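Local coordinates for protein R.MvaI (Kocuria varians, PDB 2OA9) that probably cleaves double-stranded DNA as a metal-dependent restriction endonuclease, acting as a monomer that recognizes its target sequence asymmetrically, at residues T74-P77 and A83-M86; R110-N115 and Y119-D124; G214-G219 and K224-G229. One frame throughout, in Å; residues are numbered along the deposited sequence.

Contact 1: residues T74-P77 and A83-M86; sequences TKSP and ANTM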
ATOM      1  N   THR A  74       7.756  -1.455  -0.556  1.00 16.47           N
ATOM      2  CA  THR A  74       8.832  -0.598  -1.018  1.00 17.87           C
ATOM      3  C   THR A  74       9.769  -1.449  -1.864  1.00 17.54           C
ATOM      4  O   THR A  74      10.004  -2.649  -1.569  1.00 19.82           O
ATOM      5  CB  THR A  74       9.613   0.063   0.167  1.00 18.07           C
ATOM      6  OG1 THR A  74      10.105  -0.943   1.066  1.00 22.82           O
ATOM      7  CG2 THR A  74       8.720   0.912   1.011  1.00 18.85           C
ATOM      8  N   LYS A  75      10.296  -0.854  -2.929  1.00 16.74           N
ATOM      9  CA  LYS A  75      11.182  -1.567  -3.834  1.00 17.56           C
ATOM     10  C   LYS A  75      11.874  -0.600  -4.758  1.00 17.73           C
ATOM     11  O   LYS A  75      11.206   0.187  -5.455  1.00 18.74           O
ATOM     12  CB  LYS A  75      10.431  -2.634  -4.649  1.00 19.16           C
ATOM     13  CG  LYS A  75      11.268  -3.446  -5.668  1.00 21.08           C
ATOM     14  CD  LYS A  75      12.199  -4.409  -4.969  1.00 25.76           C
ATOM     15  CE  LYS A  75      12.965  -5.210  -5.995  1.00 26.64           C
ATOM     16  NZ  LYS A  75      14.024  -4.387  -6.648  1.00 29.67           N
ATOM     17  N   SER A  76      13.202  -0.717  -4.763  1.00 19.85           N
ATOM     18  CA  SER A  76      14.066   0.031  -5.660  1.00 21.53           C
ATOM     19  C   SER A  76      13.973  -0.449  -7.099  1.00 20.42           C
ATOM     20  O   SER A  76      13.637  -1.593  -7.347  1.00 19.97           O
ATOM     21  CB  SER A  76      15.518  -0.054  -5.192  1.00 22.27           C
ATOM     22  OG  SER A  76      15.717   0.765  -4.051  1.00 27.41           O
ATOM     23  N   PRO A  77      14.267   0.424  -8.057  1.00 21.05           N
ATOM     24  CA  PRO A  77      14.257   0.011  -9.462  1.00 21.09           C
ATOM     25  C   PRO A  77      15.095  -1.250  -9.804  1.00 20.30           C
ATOM     26  O   PRO A  77      16.147  -1.556  -9.200  1.00 22.51           O
ATOM     27  CB  PRO A  77      14.770   1.258 -10.192  1.00 21.04           C
ATOM     28  CG  PRO A  77      14.392   2.357  -9.348  1.00 21.86           C
ATOM     29  CD  PRO A  77      14.585   1.843  -7.937  1.00 21.56           C
ATOM     30  N   ALA A  83      20.369   2.764  -9.711  1.00 17.53           N
ATOM     31  CA  ALA A  83      19.411   3.744 -10.194  1.00 15.55           C
ATOM     32  C   ALA A  83      19.093   4.844  -9.167  1.00 15.08           C
ATOM     33  O   ALA A  83      19.013   6.003  -9.541  1.00 15.07           O
ATOM     34  CB  ALA A  83      18.146   3.084 -10.596  1.00 15.01           C
ATOM     35  N   ASN A  84      18.890   4.485  -7.894  1.00 15.82           N
ATOM     36  CA  ASN A  84      18.427   5.504  -6.938  1.00 16.28           C
ATOM     37  C   ASN A  84      19.497   6.556  -6.665  1.00 15.31           C
ATOM     38  O   ASN A  84      19.210   7.755  -6.573  1.00 14.15           O
ATOM     39  CB  ASN A  84      17.706   4.860  -5.709  1.00 18.78           C
ATOM     40  CG  ASN A  84      16.185   4.507  -6.019  1.00 22.80           C
ATOM     41  OD1 ASN A  84      15.643   4.793  -7.108  1.00 28.09           O
ATOM     42  ND2 ASN A  84      15.514   3.896  -5.055  1.00 28.09           N
ATOM     43  N   THR A  85      20.764   6.156  -6.675  1.00 14.04           N
ATOM     44  CA  THR A  85      21.881   7.077  -6.605  1.00 13.96           C
ATOM     45  C   THR A  85      21.975   8.000  -7.813  1.00 13.61           C
ATOM     46  O   THR A  85      22.187   9.193  -7.685  1.00 14.10           O
ATOM     47  CB  THR A  85      23.194   6.322  -6.415  1.00 15.36           C
ATOM     48  OG1 THR A  85      23.106   5.520  -5.211  1.00 15.79           O
ATOM     49  CG2 THR A  85      24.384   7.275  -6.270  1.00 14.62           C
ATOM     50  N   MET A  86      21.789   7.445  -9.023  1.00 13.94           N
ATOM     51  CA  MET A  86      21.763   8.315 -10.204  1.00 15.20           C
ATOM     52  C   MET A  86      20.650   9.337 -10.122  1.00 13.88           C
ATOM     53  O   MET A  86      20.820  10.506 -10.446  1.00 14.83           O
ATOM     54  CB  MET A  86      21.627   7.514 -11.491  1.00 14.69           C
ATOM     55  CG  MET A  86      21.670   8.349 -12.758  1.00 16.03           C
ATOM     56  SD  MET A  86      20.039   9.027 -13.271  1.00 16.73           S
ATOM     57  CE  MET A  86      19.287   7.519 -13.726  1.00 18.88           C
TER
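The pyrrolidine ring of P77 lies against the amide of N84 and the methyl of A83. P77 CD lies nearest the amide, 3.2 Å from N84 OD1, while CB meets the methyl, with P77 CB and A83 CB 3.9 Å apart. CG lies between the two groups and touches both. The two side chains of P77 and N84 cross at about a right angle. A chi2 of -4° brings N84 OD1 round to the same side as its own CA and against the proline, and ND2 on the other branch is turned toward S76. There N84 ND2 comes to 3.3 Å from S76 OG, but the angle is poor for a hydrogen bond; ND2 has its hydrogen-bond partner in D227 OD2 of strand 225-235, at a distance so short that its exact geometry is doubtful. The hydroxyl of S76 stands beside its backbone N (chi1 -74°), which brings it up to that amide. The contact closes the loop between strand 69-74 and helix 83-91: the first residues of the helix, A83 and N84, pack back on S76 and P77. K75 curls over its own segment and gives NZ to S76 O at 2.9 Å, tilted 24° from the carbonyl plane. Elsewhere P77 also packs on V148 and W150 of strand 143-151, while the W150 indole N-H bonds K75 O. The two segments themselves are joined by ring carbons, a methyl and a carbonyl oxygen in van der Waals contact. The directional bonds of K75 and N84 go to other partners, consistent with a contact made by fit rather than by directional bonds, with the N84 amide probably turned by D227.

Contact 2: residues R110-N115 and Y119-D124; sequences RKTNSN and YDFKID. With CD (cadmium ion), chain G.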
ATOM      1  N   ARG A 110      -0.441  11.894 -14.959  1.00 20.79           N
ATOM      2  CA  ARG A 110       0.015  13.263 -15.203  1.00 21.29           C
ATOM      3  C   ARG A 110       1.483  13.303 -14.876  1.00 19.77           C
ATOM      4  O   ARG A 110       1.955  12.504 -14.061  1.00 19.48           O
ATOM      5  CB  ARG A 110      -0.651  14.253 -14.227  1.00 23.09           C
ATOM      6  CG  ARG A 110      -2.091  13.976 -13.798  1.00 29.30           C
ATOM      7  CD  ARG A 110      -2.817  15.247 -13.265  1.00 35.02           C
ATOM      8  NE  ARG A 110      -4.034  15.582 -14.010  1.00 40.38           N
ATOM      9  CZ  ARG A 110      -4.063  15.996 -15.282  1.00 44.48           C
ATOM     10  NH1 ARG A 110      -2.944  16.161 -15.991  1.00 45.35           N
ATOM     11  NH2 ARG A 110      -5.232  16.265 -15.852  1.00 46.07           N
ATOM     12  N   LYS A 111       2.202  14.228 -15.487  1.00 18.50           N
ATOM     13  CA  LYS A 111       3.537  14.604 -15.021  1.00 18.57           C
ATOM     14  C   LYS A 111       3.407  15.410 -13.742  1.00 18.74           C
ATOM     15  O   LYS A 111       2.441  16.163 -13.559  1.00 18.94           O
ATOM     16  CB  LYS A 111       4.180  15.566 -16.003  1.00 19.75           C
ATOM     17  CG  LYS A 111       4.602  15.032 -17.315  1.00 23.60           C
ATOM     18  CD  LYS A 111       5.675  15.974 -17.921  1.00 26.76           C
ATOM     19  CE  LYS A 111       5.151  17.339 -18.297  1.00 29.20           C
ATOM     20  NZ  LYS A 111       6.131  18.105 -19.118  1.00 30.90           N
ATOM     21  N   THR A 112       4.451  15.377 -12.931  1.00 17.08           N
ATOM     22  CA  THR A 112       4.568  16.252 -11.775  1.00 17.60           C
ATOM     23  C   THR A 112       4.847  17.650 -12.255  1.00 19.69           C
ATOM     24  O   THR A 112       5.183  17.865 -13.416  1.00 18.52           O
ATOM     25  CB  THR A 112       5.699  15.814 -10.818  1.00 17.89           C
ATOM     26  OG1 THR A 112       6.992  15.825 -11.484  1.00 16.49           O
ATOM     27  CG2 THR A 112       5.482  14.364 -10.287  1.00 17.24           C
ATOM     28  N   ASN A 113       4.654  18.623 -11.358  1.00 22.67           N
ATOM     29  CA  ASN A 113       4.988  20.022 -11.670  1.00 25.59           C
ATOM     30  C   ASN A 113       5.533  20.796 -10.457  1.00 26.21           C
ATOM     31  O   ASN A 113       5.083  21.900 -10.165  1.00 27.82           O
ATOM     32  CB  ASN A 113       3.790  20.757 -12.302  1.00 26.53           C
ATOM     33  CG  ASN A 113       4.222  21.921 -13.179  1.00 29.16           C
ATOM     34  OD1 ASN A 113       4.113  21.876 -14.406  0.50 37.20           O
ATOM     35  ND2 ASN A 113       4.740  22.954 -12.559  0.50 34.83           N
ATOM     36  N   SER A 114       6.535  20.234  -9.781  1.00 27.54           N
ATOM     37  CA  SER A 114       7.085  20.845  -8.562  1.00 27.52           C
ATOM     38  C   SER A 114       8.079  21.958  -8.890  1.00 27.45           C
ATOM     39  O   SER A 114       8.986  21.811  -9.713  1.00 28.06           O
ATOM     40  CB  SER A 114       7.778  19.804  -7.644  1.00 28.08           C
ATOM     41  OG  SER A 114       8.558  20.425  -6.598  1.00 29.85           O
ATOM     42  N   ASN A 115       7.945  23.061  -8.181  1.00 26.27           N
ATOM     43  CA  ASN A 115       8.916  24.135  -8.292  1.00 26.73           C
ATOM     44  C   ASN A 115      10.218  23.900  -7.532  1.00 25.97           C
ATOM     45  O   ASN A 115      11.120  24.716  -7.591  1.00 26.84           O
ATOM     46  CB  ASN A 115       8.285  25.430  -7.816  1.00 26.93           C
ATOM     47  CG  ASN A 115       7.215  25.916  -8.751  1.00 29.41           C
ATOM     48  OD1 ASN A 115       7.302  25.724  -9.969  1.00 32.26           O
ATOM     49  ND2 ASN A 115       6.191  26.543  -8.192  1.00 31.57           N
ATOM     50  N   TYR A 119      13.417  19.107 -12.669  1.00 12.76           N
ATOM     51  CA  TYR A 119      12.901  18.007 -13.516  1.00 13.15           C
ATOM     52  C   TYR A 119      11.496  17.629 -13.064  1.00 14.51           C
ATOM     53  O   TYR A 119      11.168  17.815 -11.888  1.00 15.88           O
ATOM     54  CB  TYR A 119      13.833  16.776 -13.494  1.00 12.54           C
ATOM     55  CG  TYR A 119      15.217  17.165 -13.889  1.00 12.51           C
ATOM     56  CD1 TYR A 119      15.572  17.222 -15.244  1.00 12.16           C
ATOM     57  CD2 TYR A 119      16.132  17.616 -12.972  1.00 10.49           C
ATOM     58  CE1 TYR A 119      16.792  17.679 -15.641  1.00 11.43           C
ATOM     59  CE2 TYR A 119      17.382  18.030 -13.394  1.00 12.16           C
ATOM     60  CZ  TYR A 119      17.687  18.091 -14.709  1.00 11.14           C
ATOM     61  OH  TYR A 119      18.933  18.558 -15.089  1.00 14.68           O
ATOM     62  N   ASP A 120      10.694  17.148 -14.016  1.00 14.85           N
ATOM     63  CA  ASP A 120       9.356  16.609 -13.765  1.00 15.07           C
ATOM     64  C   ASP A 120       9.350  15.120 -14.107  1.00 13.85           C
ATOM     65  O   ASP A 120      10.221  14.627 -14.788  1.00 13.94           O
ATOM     66  CB  ASP A 120       8.305  17.311 -14.589  1.00 14.86           C
ATOM     67  CG  ASP A 120       8.191  18.778 -14.275  1.00 17.34           C
ATOM     68  OD1 ASP A 120       8.348  19.151 -13.103  1.00 18.96           O
ATOM     69  OD2 ASP A 120       7.955  19.590 -15.184  1.00 21.86           O
ATOM     70  N   PHE A 121       8.379  14.405 -13.555  1.00 12.70           N
ATOM     71  CA  PHE A 121       8.405  12.955 -13.562  1.00 12.33           C
ATOM     72  C   PHE A 121       7.028  12.409 -13.900  1.00 12.59           C
ATOM     73  O   PHE A 121       6.035  12.980 -13.491  1.00 13.77           O
ATOM     74  CB  PHE A 121       8.842  12.375 -12.211  1.00 13.19           C
ATOM     75  CG  PHE A 121      10.163  12.864 -11.747  1.00 11.80           C
ATOM     76  CD1 PHE A 121      11.327  12.177 -12.080  1.00 13.88           C
ATOM     77  CD2 PHE A 121      10.269  14.014 -10.987  1.00 14.18           C
ATOM     78  CE1 PHE A 121      12.563  12.633 -11.678  1.00 14.00           C
ATOM     79  CE2 PHE A 121      11.516  14.472 -10.576  1.00 13.87           C
ATOM     80  CZ  PHE A 121      12.647  13.788 -10.933  1.00 13.59           C
ATOM     81  N   LYS A 122       7.008  11.245 -14.566  1.00 12.62           N
ATOM     82  CA  LYS A 122       5.775  10.480 -14.799  1.00 12.43           C
ATOM     83  C   LYS A 122       6.108   8.993 -14.827  1.00 13.31           C
ATOM     84  O   LYS A 122       7.184   8.595 -15.251  1.00 14.21           O
ATOM     85  CB  LYS A 122       5.121  10.923 -16.086  1.00 13.51           C
ATOM     86  CG  LYS A 122       3.710  10.337 -16.274  1.00 14.95           C
ATOM     87  CD  LYS A 122       2.918  11.097 -17.353  1.00 18.16           C
ATOM     88  CE  LYS A 122       3.519  11.145 -18.723  1.00 23.51           C
ATOM     89  NZ  LYS A 122       3.547   9.839 -19.404  1.00 25.44           N
ATOM     90  N   ILE A 123       5.186   8.138 -14.426  1.00 12.71           N
ATOM     91  CA  ILE A 123       5.350   6.691 -14.630  1.00 12.96           C
ATOM     92  C   ILE A 123       4.637   6.286 -15.924  1.00 12.94           C
ATOM     93  O   ILE A 123       3.553   6.771 -16.249  1.00 13.50           O
ATOM     94  CB  ILE A 123       4.776   5.888 -13.453  1.00 13.90           C
ATOM     95  CG1 ILE A 123       5.379   6.350 -12.104  1.00 14.62           C
ATOM     96  CG2 ILE A 123       4.967   4.364 -13.674  1.00 14.29           C
ATOM     97  CD1 ILE A 123       6.837   6.046 -11.959  1.00 17.32           C
ATOM     98  N   ASP A 124       5.292   5.472 -16.726  1.00 12.29           N
ATOM     99  CA  ASP A 124       4.671   4.887 -17.912  1.00 12.02           C
ATOM    100  C   ASP A 124       4.822   3.368 -17.865  1.00 13.15           C
ATOM    101  O   ASP A 124       5.894   2.832 -17.575  1.00 15.07           O
ATOM    102  CB  ASP A 124       5.196   5.491 -19.253  1.00 13.40           C
ATOM    103  CG  ASP A 124       4.345   5.134 -20.415  1.00 14.50           C
ATOM    104  OD1 ASP A 124       3.152   5.547 -20.452  1.00 15.67           O
ATOM    105  OD2 ASP A 124       4.753   4.387 -21.337  1.00 17.76           O
TER
HETATM  106 CD    CD G 904       2.500   4.839 -22.530  1.00 24.41          CD
HETATM  107  O   HOH W   1       3.426  12.262 -11.919  1.00 23.04           O
HETATM  108  O   HOH W   2       8.189  19.265 -17.663  1.00 31.83           O
HETATM  109  O   HOH W   3       8.444  17.848 -10.584  1.00 33.42           O
HETATM  110  O   HOH W   4       2.065   2.760 -21.836  1.00 27.75           O
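T112 packs its side chain along the backbone of F121. T112 CB passes F121 O at 3.9 Å, and CG2 comes closer to that same oxygen. T112 OG1 stands between the backbone N and the carbonyl carbon (chi1 60°), a torsion that brings it to F121 N, whose N-H it accepts at 2.9 Å. There OG1 also lies at the edge of the F121 ring, near its plane. T112 N returns a bond to F121 O at 2.9 Å, so T112 grips both backbone polar atoms of F121. A bridging water joins T112 OG1 and D120 OD1 and takes the S114 N-H. A valine here would keep the branched bulk but would probably leave the F121 N-H without this acceptor and the water with one partner fewer. Strand 119-126 is an outer strand of a three-stranded antiparallel sheet, and loop 110-115 runs along it in the opposite sense, their directions 153° apart. D120 OD1 also forms a salt bridge with K139. K111 NZ forms its salt bridge with D141 and stays 4.6 Å from D120 OD2, with a second water between them, held by NZ and close to OD2. K122 lays CG and CD beside the R110 carbonyl before bending away to E135. Further along, D124, also a calcium ligand of this protein, holds a cadmium ion through both carboxylate oxygens, OD1 at 2.3 Å and OD2 at 2.6 Å.

Contact 3: residues G214-G219 and K224-G229; sequences GAYHSG and KTHDHG. With CD (cadmium ion), chain L.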
ATOM      1  N   GLY A 214      17.280   9.725   0.084  1.00 15.17           N
ATOM      2  CA  GLY A 214      18.052  10.671   0.848  1.00 14.32           C
ATOM      3  C   GLY A 214      19.533  10.415   0.745  1.00 13.78           C
ATOM      4  O   GLY A 214      20.010   9.622  -0.048  1.00 14.71           O
ATOM      5  N   ALA A 215      20.253  11.122   1.598  1.00 15.05           N
ATOM      6  CA  ALA A 215      21.692  10.982   1.730  1.00 14.61           C
ATOM      7  C   ALA A 215      22.097  11.038   3.200  1.00 14.40           C
ATOM      8  O   ALA A 215      21.602  11.866   3.967  1.00 15.86           O
ATOM      9  CB  ALA A 215      22.421  12.099   0.932  1.00 14.83           C
ATOM     10  N   TYR A 216      23.024  10.192   3.586  1.00 14.84           N
ATOM     11  CA  TYR A 216      23.581  10.248   4.938  1.00 15.68           C
ATOM     12  C   TYR A 216      24.299  11.582   5.135  1.00 17.19           C
ATOM     13  O   TYR A 216      24.994  12.053   4.244  1.00 16.63           O
ATOM     14  CB  TYR A 216      24.514   9.066   5.183  1.00 15.66           C
ATOM     15  CG  TYR A 216      23.784   7.742   5.260  1.00 17.17           C
ATOM     16  CD1 TYR A 216      22.947   7.449   6.321  1.00 19.63           C
ATOM     17  CD2 TYR A 216      23.877   6.805   4.226  1.00 19.95           C
ATOM     18  CE1 TYR A 216      22.263   6.220   6.395  1.00 21.28           C
ATOM     19  CE2 TYR A 216      23.198   5.583   4.291  1.00 20.71           C
ATOM     20  CZ  TYR A 216      22.395   5.303   5.381  1.00 23.47           C
ATOM     21  OH  TYR A 216      21.699   4.105   5.472  1.00 25.90           O
ATOM     22  N   HIS A 217      24.124  12.215   6.290  1.00 18.99           N
ATOM     23  CA  HIS A 217      24.815  13.498   6.501  1.00 20.84           C
ATOM     24  C   HIS A 217      26.160  13.355   7.200  1.00 21.24           C
ATOM     25  O   HIS A 217      26.993  14.244   7.068  1.00 19.73           O
ATOM     26  CB  HIS A 217      23.931  14.528   7.202  1.00 21.15           C
ATOM     27  CG  HIS A 217      23.366  14.056   8.485  1.00 25.35           C
ATOM     28  ND1 HIS A 217      22.118  13.484   8.582  1.00 28.81           N
ATOM     29  CD2 HIS A 217      23.871  14.087   9.743  1.00 26.70           C
ATOM     30  CE1 HIS A 217      21.881  13.172   9.846  1.00 28.99           C
ATOM     31  NE2 HIS A 217      22.928  13.530  10.575  1.00 30.57           N
ATOM     32  N   SER A 218      26.402  12.223   7.874  1.00 22.40           N
ATOM     33  CA  SER A 218      27.627  12.025   8.650  1.00 23.67           C
ATOM     34  C   SER A 218      28.154  10.584   8.641  1.00 24.94           C
ATOM     35  O   SER A 218      27.460   9.635   8.206  1.00 24.70           O
ATOM     36  CB  SER A 218      27.370  12.419  10.107  1.00 23.53           C
ATOM     37  OG  SER A 218      26.341  11.612  10.649  1.00 24.58           O
ATOM     38  N   GLY A 219      29.364  10.437   9.176  1.00 26.31           N
ATOM     39  CA  GLY A 219      30.017   9.149   9.331  1.00 26.91           C
ATOM     40  C   GLY A 219      30.796   8.732   8.102  1.00 28.01           C
ATOM     41  O   GLY A 219      31.097   9.551   7.222  1.00 27.49           O
ATOM     42  N   LYS A 224      26.465   9.575   0.976  1.00 17.78           N
ATOM     43  CA  LYS A 224      26.032   8.435   0.167  1.00 17.04           C
ATOM     44  C   LYS A 224      24.551   8.186   0.301  1.00 16.74           C
ATOM     45  O   LYS A 224      23.899   8.653   1.235  1.00 16.83           O
ATOM     46  CB  LYS A 224      26.754   7.180   0.598  1.00 16.75           C
ATOM     47  CG  LYS A 224      28.275   7.286   0.441  1.00 19.08           C
ATOM     48  CD  LYS A 224      28.886   6.042  -0.208  1.00 25.59           C
ATOM     49  CE  LYS A 224      30.415   6.151  -0.261  1.00 28.44           C
ATOM     50  NZ  LYS A 224      31.114   5.068   0.512  1.00 31.30           N
ATOM     51  N   THR A 225      23.990   7.402  -0.629  1.00 15.71           N
ATOM     52  CA  THR A 225      22.549   7.199  -0.696  1.00 15.31           C
ATOM     53  C   THR A 225      21.934   6.537   0.550  1.00 14.83           C
ATOM     54  O   THR A 225      22.427   5.532   1.046  1.00 14.76           O
ATOM     55  CB  THR A 225      22.258   6.372  -1.936  1.00 15.64           C
ATOM     56  OG1 THR A 225      22.744   7.093  -3.077  1.00 17.07           O
ATOM     57  CG2 THR A 225      20.773   6.167  -2.163  1.00 16.91           C
ATOM     58  N   HIS A 226      20.859   7.148   1.040  1.00 14.82           N
ATOM     59  CA  HIS A 226      20.090   6.607   2.150  1.00 16.10           C
ATOM     60  C   HIS A 226      18.665   6.449   1.639  1.00 15.23           C
ATOM     61  O   HIS A 226      17.940   7.411   1.482  1.00 15.79           O
ATOM     62  CB  HIS A 226      20.166   7.567   3.342  1.00 17.04           C
ATOM     63  CG  HIS A 226      19.373   7.128   4.534  1.00 18.32           C
ATOM     64  ND1 HIS A 226      18.999   8.011   5.523  1.00 22.31           N
ATOM     65  CD2 HIS A 226      18.934   5.904   4.929  1.00 22.79           C
ATOM     66  CE1 HIS A 226      18.309   7.360   6.450  1.00 23.70           C
ATOM     67  NE2 HIS A 226      18.252   6.080   6.111  1.00 23.46           N
ATOM     68  N   ASP A 227      18.257   5.222   1.372  1.00 16.89           N
ATOM     69  CA  ASP A 227      16.986   4.972   0.704  1.00 19.15           C
ATOM     70  C   ASP A 227      16.380   3.701   1.287  1.00 20.66           C
ATOM     71  O   ASP A 227      17.047   2.684   1.295  1.00 23.13           O
ATOM     72  CB  ASP A 227      17.300   4.773  -0.782  1.00 19.84           C
ATOM     73  CG  ASP A 227      16.059   4.460  -1.654  1.00 20.66           C
ATOM     74  OD1 ASP A 227      14.932   4.733  -1.260  1.00 21.84           O
ATOM     75  OD2 ASP A 227      16.160   3.922  -2.776  1.00 28.94           O
ATOM     76  N   HIS A 228      15.139   3.748   1.773  1.00 23.19           N
ATOM     77  CA  HIS A 228      14.473   2.543   2.296  1.00 24.78           C
ATOM     78  C   HIS A 228      13.610   1.836   1.240  1.00 24.46           C
ATOM     79  O   HIS A 228      12.983   0.812   1.537  1.00 26.19           O
ATOM     80  CB  HIS A 228      13.708   2.871   3.600  1.00 25.88           C
ATOM     81  CG  HIS A 228      14.610   3.281   4.732  1.00 29.56           C
ATOM     82  ND1 HIS A 228      14.400   4.409   5.498  1.00 35.79           N
ATOM     83  CD2 HIS A 228      15.754   2.724   5.196  1.00 32.03           C
ATOM     84  CE1 HIS A 228      15.368   4.525   6.389  1.00 34.27           C
ATOM     85  NE2 HIS A 228      16.202   3.512   6.233  1.00 34.26           N
ATOM     86  N   GLY A 229      13.617   2.350   0.008  1.00 23.46           N
ATOM     87  CA  GLY A 229      12.887   1.758  -1.094  1.00 22.17           C
ATOM     88  C   GLY A 229      11.769   2.686  -1.522  1.00 20.31           C
ATOM     89  O   GLY A 229      11.045   3.227  -0.724  1.00 21.92           O
TER
HETATM   90 CD    CD L 912      17.748   4.344   7.554  0.80 45.50          CD
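The rings of Y216 and H226 form an offset stack, centroids 4.3 Å apart and planes at 15°. One phenol face is covered by H226 CB, which stands almost exactly over the ring centre in a CH-pi contact, 3.7 Å from the centroid. In return, Y216 CE1 lies over one imidazole face, shifted toward its rim, and Y216 OH comes 3.3 Å from H226 CD2. At the edge of the imidazole, H226 NE2 binds a cadmium ion at 2.3 Å. With chi1 at 178° the H226 side chain extends away from its own backbone N, which sets the imidazole against the phenol and NE2 at the metal; NE2 of H228 binds the same ion at 2.2 Å. The backbones beneath belong to the beta hairpin of strands 207-215 and 225-235. G214 and H226 make a hydrogen-bonded pair, the H226 N-H meeting G214 O from above the carbonyl plane, and A215 with T225 is the next, non-hydrogen-bonded pair. Past the end of the first strand, Y216 N still bonds K224 O at 2.9 Å, nearly head-on to the carbonyl, fixing the backbone from which the phenol reaches back over H226. T225 turns its hydroxyl to T85 and R88. Beyond it D227 OD1 takes the G229 N-H at 3.0 Å, an Asx turn that bends the chain around H228.

Contacts 1 and 3 share a neighbourhood, their centres about 12 Å apart: N84 and T85 on the helix start of contact 1 pair with D227 and T225 on the strand of contact 3. D227 is thus shared between contacts 1 and 3. Contact 2 stands apart, with no touch to either. Contacts 1 and 2 are each partly buried, whereas contact 3 is at the surface. Chemistry follows place: a proline ring against an amide and a methyl, without direct hydrogen bonds between the segments, in contact 1; direct backbone and side-chain bonds with bridging waters beside them, at a sheet edge, in contact 2; and strand pairing with a metal-bound ring stack in contact 3.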